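Local coordinates for protein putative invasin (Yersinia pseudotuberculosis IP 31758, PDB 5N40) that probably serves as a surface adhesin of the invasin family, presenting a C-type lectin-like tip on a rod of immunoglobulin-like domains, at residues G5-T10 with N90-T95; S12-A17 with V31-R36; Q46-T51 with G66-T71. The protein carries 1 engineered substitution. One frame throughout, in Å; residues are numbered along the deposited sequence.

All three contacts lie in the immunoglobulin-like beta sandwich at the N-terminal end of the chain, an invasin-type domain. Along the chain, contacts 2 and 3 follow one another, and both are nested inside the loop closed by contact 1. The centres of contacts 1 and 2 are about 11 Å apart, those of 2 and 3 about 8 Å, those of 1 and 3 about 13 Å. Strands 48-52, 79-87, 90-102, 13-22, 28-34 and 67-73 follow one another in one sheet, which curls so that 48-52 packs face to face on 67-73. The contacts lie together in the domain that ends the rod, far from the C-terminal adhesion domain.

Contact 1: G5-T10 with N90-T95; sequences GNLSTT and NNLGTT
T9 sets its side chain against the turn at G93. Its CB lies 3.4 Å from G93 O, and its methyl CG2 is 3.6 Å from G93 N. CG2 also meets CD1 of L92 at 3.9 Å. The same CD1 reaches CB of L7 at 4.0 Å, so one leucine methyl serves two residues of the N-terminal segment. L92 has CG anti to its backbone N (chi1 178°), and this brings the branch across to L7 and T9. The contact thus joins the N-terminal lead-in of the domain to the break in strand 90-102 that turns at G93.

A water lies between the segments. It donates to T9 O at 3.2 Å and sits 2.4 Å from T94 OG1, a distance short enough to make that link doubtful in detail. T94 OG1 is also hydrogen-bonded to S12 O.

Further out, G93 is the centre of an inverse gamma turn, with a weak bond of 2.7 Å from T94 N to L92 O. S8 OG takes N11 N and, weakly, T10 N, which braces the bend over T9 and T10. L7 and L92 both pack on L35, and L7 also touches V87.

L7, L92 and the T9 methyl make the apolar part, and T9 O with T94 OG1 lie at its polar margin. With no direct hydrogen bond across it, the contact depends chiefly on packing.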
loop_
_atom_site.group_PDB
_atom_site.type_symbol
_atom_site.label_atom_id
_atom_site.label_comp_id
_atom_site.label_asym_id
_atom_site.label_seq_id
_atom_site.Cartn_x
_atom_site.Cartn_y
_atom_site.Cartn_z
ATOM N N GLY A 5 -12.275 58.597 -10.620
ATOM C CA GLY A 5 -11.028 58.407 -11.338
ATOM C C GLY A 5 -9.785 58.841 -10.597
ATOM O O GLY A 5 -8.705 58.872 -11.197
ATOM N N ASN A 6 -9.896 59.173 -9.311
ATOM C CA ASN A 6 -8.750 59.651 -8.553
ATOM C C ASN A 6 -7.946 58.531 -7.907
ATOM O O ASN A 6 -6.784 58.757 -7.557
ATOM C CB ASN A 6 -9.205 60.637 -7.470
ATOM C CG ASN A 6 -10.148 60.007 -6.464
ATOM O OD1 ASN A 6 -11.060 59.264 -6.832
ATOM N ND2 ASN A 6 -9.934 60.302 -5.183
ATOM N N LEU A 7 -8.517 57.334 -7.752
ATOM C CA LEU A 7 -7.782 56.221 -7.154
ATOM C C LEU A 7 -6.702 55.737 -8.117
ATOM O O LEU A 7 -6.996 55.366 -9.259
ATOM C CB LEU A 7 -8.735 55.079 -6.799
ATOM C CG LEU A 7 -9.912 55.407 -5.874
ATOM C CD1 LEU A 7 -10.711 54.157 -5.562
ATOM C CD2 LEU A 7 -9.448 56.083 -4.584
ATOM N N SER A 8 -5.453 55.727 -7.657
ATOM C CA SER A 8 -4.320 55.345 -8.493
ATOM C C SER A 8 -3.936 53.900 -8.209
ATOM O O SER A 8 -3.653 53.545 -7.062
ATOM C CB SER A 8 -3.119 56.255 -8.247
ATOM O OG SER A 8 -1.963 55.726 -8.883
ATOM N N THR A 9 -3.916 53.073 -9.255
ATOM C CA THR A 9 -3.499 51.687 -9.090
ATOM C C THR A 9 -1.987 51.548 -8.980
ATOM O O THR A 9 -1.505 50.490 -8.565
ATOM C CB THR A 9 -4.024 50.834 -10.252
ATOM O OG1 THR A 9 -3.510 51.324 -11.495
ATOM C CG2 THR A 9 -5.538 50.875 -10.297
ATOM N N THR A 10 -1.231 52.591 -9.333
ATOM C CA THR A 10 0.222 52.568 -9.218
ATOM C C THR A 10 0.713 53.169 -7.903
ATOM O O THR A 10 1.703 52.690 -7.340
ATOM C CB THR A 10 0.858 53.318 -10.395
ATOM O OG1 THR A 10 0.312 54.642 -10.475
ATOM C CG2 THR A 10 0.600 52.583 -11.696
ATOM N N ASN A 90 -16.232 48.104 -6.761
ATOM C CA ASN A 90 -15.532 48.176 -8.040
ATOM C C ASN A 90 -14.075 47.769 -7.846
ATOM O O ASN A 90 -13.412 48.245 -6.918
ATOM C CB ASN A 90 -15.610 49.595 -8.617
ATOM C CG ASN A 90 -17.003 50.217 -8.487
ATOM O OD1 ASN A 90 -18.013 49.598 -8.825
ATOM N ND2 ASN A 90 -17.054 51.444 -7.972
ATOM N N ASN A 91 -13.571 46.903 -8.724
ATOM C CA ASN A 91 -12.211 46.406 -8.559
ATOM C C ASN A 91 -11.212 47.545 -8.657
ATOM O O ASN A 91 -11.315 48.404 -9.534
ATOM C CB ASN A 91 -11.872 45.356 -9.622
ATOM C CG ASN A 91 -10.444 44.830 -9.483
ATOM O OD1 ASN A 91 -10.122 44.126 -8.526
ATOM N ND2 ASN A 91 -9.584 45.174 -10.439
ATOM N N LEU A 92 -10.239 47.540 -7.747
ATOM C CA LEU A 92 -9.090 48.435 -7.811
ATOM C C LEU A 92 -7.910 47.631 -8.338
ATOM O O LEU A 92 -7.393 46.748 -7.646
ATOM C CB LEU A 92 -8.780 49.036 -6.442
ATOM C CG LEU A 92 -7.557 49.948 -6.400
ATOM C CD1 LEU A 92 -7.825 51.236 -7.159
ATOM C CD2 LEU A 92 -7.146 50.236 -4.962
ATOM N N GLY A 93 -7.480 47.947 -9.555
ATOM C CA GLY A 93 -6.520 47.121 -10.261
ATOM C C GLY A 93 -5.089 47.312 -9.815
ATOM O O GLY A 93 -4.186 47.446 -10.644
ATOM N N THR A 94 -4.863 47.327 -8.508
ATOM C CA THR A 94 -3.498 47.354 -8.019
ATOM C C THR A 94 -2.890 45.956 -8.134
ATOM O O THR A 94 -3.596 44.949 -8.257
ATOM C CB THR A 94 -3.457 47.868 -6.575
ATOM O OG1 THR A 94 -2.100 47.922 -6.118
ATOM C CG2 THR A 94 -4.276 46.971 -5.650
ATOM N N THR A 95 -1.566 45.904 -8.125
ATOM C CA THR A 95 -0.877 44.624 -8.218
ATOM C C THR A 95 -1.352 43.695 -7.100
ATOM O O THR A 95 -1.399 44.111 -5.934
ATOM C CB THR A 95 0.634 44.821 -8.124
ATOM O OG1 THR A 95 1.058 45.776 -9.107
ATOM C CG2 THR A 95 1.353 43.499 -8.352
HETATM O O HOH W 1 0.202 48.427 -6.733
#

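Contact 2: S12-A17 with V31-R36; sequences STLVAA and VTLTLR
S12-A17 and V31-R36 pair as the two arms of an antiparallel beta hairpin. T13 with T34 and V15 with T32 are hydrogen-bonded pairs. L14 with L33 and A16 with V31 are non-hydrogen-bonded pairs.

Four backbone hydrogen bonds hold the arms together. T34 N to T13 O is 2.9 Å long, and T32 N to V15 O is 2.8 Å. The return bonds run from T13 N to T34 O and from V15 N to T32 O. Beyond the last pair a side chain takes over: R36 N donates to S12 OG at 2.9 Å, nearly straight at 168°. S12 OG lies anti to its carbonyl carbon (chi1 -61°), which turns it to R36 N. The same hydroxyl is hydrogen-bonded to S8 O.

T13, T32 and T34, with V15 among them, make the more polar face. The side chains of T13 and T34 lie alongside each other, with T13 OG1 3.6 Å from T34 CB. One water sits 2.8 Å from each of their hydroxyl oxygens and donates to T32 O. V15 lies alongside T32 on this face, its CG2 4.0 Å from T32 CB. The guanidinium of R36 folds back so that T34 CG2 covers one of its faces, while NH1 bonds to L35 O and to S65 O.

The other face is apolar. L14 crosses V31 obliquely, and its CD1 meets V31 CG1 at 3.7 Å and also touches L33 CB.

This apolar face looks into the sandwich. L14, V31 and L33 pack on F50 of strand 48-52, and L14, A16 and V31 on L83 of strand 79-87. Strand 28-34 also pairs with strand 67-73, where the backbones of V31 and L33 are hydrogen-bonded to those of A70 and Y68.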
loop_
_atom_site.group_PDB
_atom_site.type_symbol
_atom_site.label_atom_id
_atom_site.label_comp_id
_atom_site.label_asym_id
_atom_site.label_seq_id
_atom_site.Cartn_x
_atom_site.Cartn_y
_atom_site.Cartn_z
ATOM N N SER A 12 -1.282 53.314 -5.160
ATOM C CA SER A 12 -1.832 52.418 -4.158
ATOM C C SER A 12 -1.067 51.101 -4.151
ATOM O O SER A 12 -0.599 50.627 -5.189
ATOM C CB SER A 12 -3.309 52.140 -4.426
ATOM O OG SER A 12 -4.076 53.324 -4.370
ATOM N N THR A 13 -0.960 50.501 -2.970
ATOM C CA THR A 13 -0.282 49.222 -2.823
ATOM C C THR A 13 -1.114 48.308 -1.938
ATOM O O THR A 13 -1.830 48.764 -1.041
ATOM C CB THR A 13 1.126 49.385 -2.230
ATOM O OG1 THR A 13 1.034 49.871 -0.887
ATOM C CG2 THR A 13 1.944 50.352 -3.062
ATOM N N LEU A 14 -1.041 47.012 -2.233
ATOM C CA LEU A 14 -1.653 45.967 -1.420
ATOM C C LEU A 14 -0.543 45.015 -1.003
ATOM O O LEU A 14 0.166 44.474 -1.857
ATOM C CB LEU A 14 -2.742 45.227 -2.198
ATOM C CG LEU A 14 -3.603 44.245 -1.398
ATOM C CD1 LEU A 14 -4.519 44.982 -0.423
ATOM C CD2 LEU A 14 -4.412 43.349 -2.328
ATOM N N VAL A 15 -0.382 44.822 0.302
ATOM C CA VAL A 15 0.680 43.980 0.832
ATOM C C VAL A 15 0.109 43.073 1.911
ATOM O O VAL A 15 -0.975 43.307 2.451
ATOM C CB VAL A 15 1.851 44.815 1.396
ATOM C CG1 VAL A 15 2.315 45.843 0.358
ATOM C CG2 VAL A 15 1.456 45.503 2.695
ATOM N N ALA A 16 0.859 42.013 2.210
ATOM C CA ALA A 16 0.498 41.071 3.255
ATOM C C ALA A 16 1.728 40.774 4.093
ATOM O O ALA A 16 2.850 40.763 3.587
ATOM C CB ALA A 16 -0.067 39.769 2.678
ATOM N N ALA A 17 1.502 40.562 5.385
ATOM C CA ALA A 17 2.578 40.293 6.326
ATOM C C ALA A 17 2.112 39.314 7.396
ATOM O O ALA A 17 1.227 39.648 8.193
ATOM C CB ALA A 17 3.062 41.593 6.977
ATOM N N VAL A 31 -3.370 41.943 5.864
ATOM C CA VAL A 31 -3.419 42.517 4.528
ATOM C C VAL A 31 -3.640 44.012 4.681
ATOM O O VAL A 31 -4.573 44.438 5.372
ATOM C CB VAL A 31 -4.535 41.876 3.687
ATOM C CG1 VAL A 31 -4.560 42.460 2.286
ATOM C CG2 VAL A 31 -4.365 40.367 3.647
ATOM N N THR A 32 -2.768 44.809 4.065
ATOM C CA THR A 32 -2.809 46.261 4.184
ATOM C C THR A 32 -2.935 46.875 2.800
ATOM O O THR A 32 -2.076 46.664 1.938
ATOM C CB THR A 32 -1.563 46.797 4.892
ATOM O OG1 THR A 32 -1.511 46.276 6.225
ATOM C CG2 THR A 32 -1.585 48.329 4.963
ATOM N N LEU A 33 -4.013 47.619 2.594
ATOM C CA LEU A 33 -4.146 48.498 1.446
ATOM C C LEU A 33 -3.701 49.893 1.842
ATOM O O LEU A 33 -4.175 50.437 2.842
ATOM C CB LEU A 33 -5.593 48.546 0.956
ATOM C CG LEU A 33 -5.910 49.596 -0.108
ATOM C CD1 LEU A 33 -5.282 49.229 -1.452
ATOM C CD2 LEU A 33 -7.419 49.784 -0.239
ATOM N N THR A 34 -2.809 50.472 1.045
ATOM C CA THR A 34 -2.452 51.887 1.139
ATOM C C THR A 34 -3.106 52.555 -0.065
ATOM O O THR A 34 -2.637 52.405 -1.194
ATOM C CB THR A 34 -0.942 52.069 1.159
ATOM O OG1 THR A 34 -0.406 51.324 2.263
ATOM C CG2 THR A 34 -0.565 53.562 1.300
ATOM N N LEU A 35 -4.213 53.254 0.178
ATOM C CA LEU A 35 -5.045 53.795 -0.888
ATOM C C LEU A 35 -4.621 55.228 -1.183
ATOM O O LEU A 35 -4.669 56.093 -0.302
ATOM C CB LEU A 35 -6.521 53.726 -0.498
ATOM C CG LEU A 35 -7.530 54.065 -1.598
ATOM C CD1 LEU A 35 -7.396 53.123 -2.784
ATOM C CD2 LEU A 35 -8.952 54.031 -1.054
ATOM N N ARG A 36 -4.200 55.476 -2.419
ATOM C CA ARG A 36 -3.608 56.752 -2.800
ATOM C C ARG A 36 -4.214 57.225 -4.110
ATOM O O ARG A 36 -4.603 56.415 -4.958
ATOM C CB ARG A 36 -2.085 56.636 -2.941
ATOM C CG ARG A 36 -1.368 56.276 -1.643
ATOM C CD ARG A 36 -1.365 57.468 -0.679
ATOM N NE ARG A 36 -0.685 57.209 0.593
ATOM C CZ ARG A 36 -1.273 56.730 1.688
ATOM N NH1 ARG A 36 -2.566 56.416 1.688
ATOM N NH2 ARG A 36 -0.560 56.544 2.791
HETATM O O HOH W 2 0.018 48.647 1.467
#

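Contact 3: Q46-T51 with G66-T71; sequences QTVAFT and GLYTAT
Y68 and V48 meet in the core of an immunoglobulin-like beta sandwich. Strands 48-51 and 67-71 face each other across it, 8.3 Å apart at the closest approach of their axes and inclined by 40°. No backbone hydrogen bond links them.

The side chain of Y68 runs along the opposite segment. Its CB lies beside V48 CG1. With CG anti to the carbonyl carbon (chi1 -56°), the ring lies against V48, whose CG2 stands over one face in a CH-pi contact, 3.7 Å from the centroid. CG2 is offset toward the rim and comes nearest to CD2. Farther along, CE2 reaches Q46 O at 3.5 Å, and CZ nears Q46 CB. At the tip, OH accepts a hydrogen bond from Q46 N at 3.1 Å, with an angle of 160°. It is also hydrogen-bonded to V43 O, so two backbone groups hold the phenol in place.

F50 fills the next part of the core. It also packs on L57 and V60 of strand 56-63. Its ring presents an edge to strand 67-73: CD2 meets A70 CB at 3.7 Å, and CZ lies 3.5 Å from Y68 O, which sits in the plane of the ring.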
loop_
_atom_site.group_PDB
_atom_site.type_symbol
_atom_site.label_atom_id
_atom_site.label_comp_id
_atom_site.label_asym_id
_atom_site.label_seq_id
_atom_site.Cartn_x
_atom_site.Cartn_y
_atom_site.Cartn_z
ATOM N N GLN A 46 -13.094 55.407 2.878
ATOM C CA GLN A 46 -13.614 54.597 1.787
ATOM C C GLN A 46 -14.155 53.253 2.273
ATOM O O GLN A 46 -13.853 52.786 3.374
ATOM C CB GLN A 46 -12.529 54.369 0.739
ATOM C CG GLN A 46 -11.986 55.659 0.159
ATOM C CD GLN A 46 -13.080 56.517 -0.444
ATOM O OE1 GLN A 46 -13.667 56.165 -1.469
ATOM N NE2 GLN A 46 -13.373 57.643 0.200
ATOM N N THR A 47 -14.965 52.633 1.411
ATOM C CA THR A 47 -15.561 51.321 1.661
ATOM C C THR A 47 -14.737 50.298 0.890
ATOM O O THR A 47 -14.906 50.131 -0.321
ATOM C CB THR A 47 -17.026 51.313 1.244
ATOM O OG1 THR A 47 -17.727 52.288 2.026
ATOM C CG2 THR A 47 -17.652 49.921 1.457
ATOM N N VAL A 48 -13.841 49.623 1.604
ATOM C CA VAL A 48 -12.841 48.738 1.021
ATOM C C VAL A 48 -13.174 47.297 1.387
ATOM O O VAL A 48 -13.567 47.005 2.524
ATOM C CB VAL A 48 -11.435 49.131 1.522
ATOM C CG1 VAL A 48 -10.364 48.152 1.038
ATOM C CG2 VAL A 48 -11.104 50.544 1.072
ATOM N N ALA A 49 -13.032 46.400 0.413
ATOM C CA ALA A 49 -13.214 44.972 0.627
ATOM C C ALA A 49 -12.054 44.224 -0.007
ATOM O O ALA A 49 -11.537 44.633 -1.051
ATOM C CB ALA A 49 -14.541 44.475 0.041
ATOM N N PHE A 50 -11.641 43.134 0.637
ATOM C CA PHE A 50 -10.604 42.252 0.124
ATOM C C PHE A 50 -11.202 40.895 -0.223
ATOM O O PHE A 50 -12.196 40.464 0.366
ATOM C CB PHE A 50 -9.480 42.040 1.147
ATOM C CG PHE A 50 -8.769 43.307 1.575
ATOM C CD1 PHE A 50 -8.599 44.373 0.709
ATOM C CD2 PHE A 50 -8.260 43.417 2.862
ATOM C CE1 PHE A 50 -7.940 45.525 1.126
ATOM C CE2 PHE A 50 -7.615 44.560 3.282
ATOM C CZ PHE A 50 -7.452 45.615 2.417
ATOM N N THR A 51 -10.585 40.219 -1.188
ATOM C CA THR A 51 -10.886 38.821 -1.456
ATOM C C THR A 51 -9.584 38.034 -1.466
ATOM O O THR A 51 -8.508 38.582 -1.714
ATOM C CB THR A 51 -11.629 38.629 -2.785
ATOM O OG1 THR A 51 -10.746 38.895 -3.881
ATOM C CG2 THR A 51 -12.830 39.559 -2.860
ATOM N N GLY A 66 -5.099 56.745 5.242
ATOM C CA GLY A 66 -5.652 55.972 4.140
ATOM C C GLY A 66 -5.154 54.545 4.074
ATOM O O GLY A 66 -4.985 53.997 2.975
ATOM N N LEU A 67 -4.903 53.931 5.222
ATOM C CA LEU A 67 -4.549 52.523 5.294
ATOM C C LEU A 67 -5.776 51.721 5.701
ATOM O O LEU A 67 -6.532 52.129 6.587
ATOM C CB LEU A 67 -3.418 52.291 6.298
ATOM C CG LEU A 67 -1.986 52.291 5.752
ATOM C CD1 LEU A 67 -1.689 53.532 4.919
ATOM C CD2 LEU A 67 -1.010 52.190 6.910
ATOM N N TYR A 68 -5.970 50.580 5.049
ATOM C CA TYR A 68 -7.105 49.708 5.322
ATOM C C TYR A 68 -6.583 48.291 5.498
ATOM O O TYR A 68 -5.861 47.788 4.633
ATOM C CB TYR A 68 -8.134 49.761 4.189
ATOM C CG TYR A 68 -8.644 51.150 3.882
ATOM C CD1 TYR A 68 -7.863 52.058 3.172
ATOM C CD2 TYR A 68 -9.908 51.555 4.295
ATOM C CE1 TYR A 68 -8.321 53.334 2.889
ATOM C CE2 TYR A 68 -10.377 52.830 4.009
ATOM C CZ TYR A 68 -9.580 53.710 3.300
ATOM O OH TYR A 68 -10.042 54.980 3.012
ATOM N N THR A 69 -6.956 47.648 6.604
ATOM C CA THR A 69 -6.384 46.354 6.957
ATOM C C THR A 69 -7.466 45.326 7.256
ATOM O O THR A 69 -8.591 45.657 7.633
ATOM C CB THR A 69 -5.453 46.471 8.165
ATOM O OG1 THR A 69 -6.180 46.974 9.293
ATOM C CG2 THR A 69 -4.308 47.416 7.844
ATOM N N ALA A 70 -7.090 44.060 7.078
ATOM C CA ALA A 70 -7.901 42.925 7.497
ATOM C C ALA A 70 -6.967 41.767 7.808
ATOM O O ALA A 70 -5.827 41.721 7.340
ATOM C CB ALA A 70 -8.925 42.519 6.433
ATOM N N THR A 71 -7.454 40.838 8.622
ATOM C CA THR A 71 -6.694 39.644 8.970
ATOM C C THR A 71 -7.176 38.482 8.108
ATOM O O THR A 71 -8.371 38.175 8.085
ATOM C CB THR A 71 -6.842 39.310 10.454
ATOM O OG1 THR A 71 -6.282 40.371 11.241
ATOM C CG2 THR A 71 -6.130 37.999 10.796
#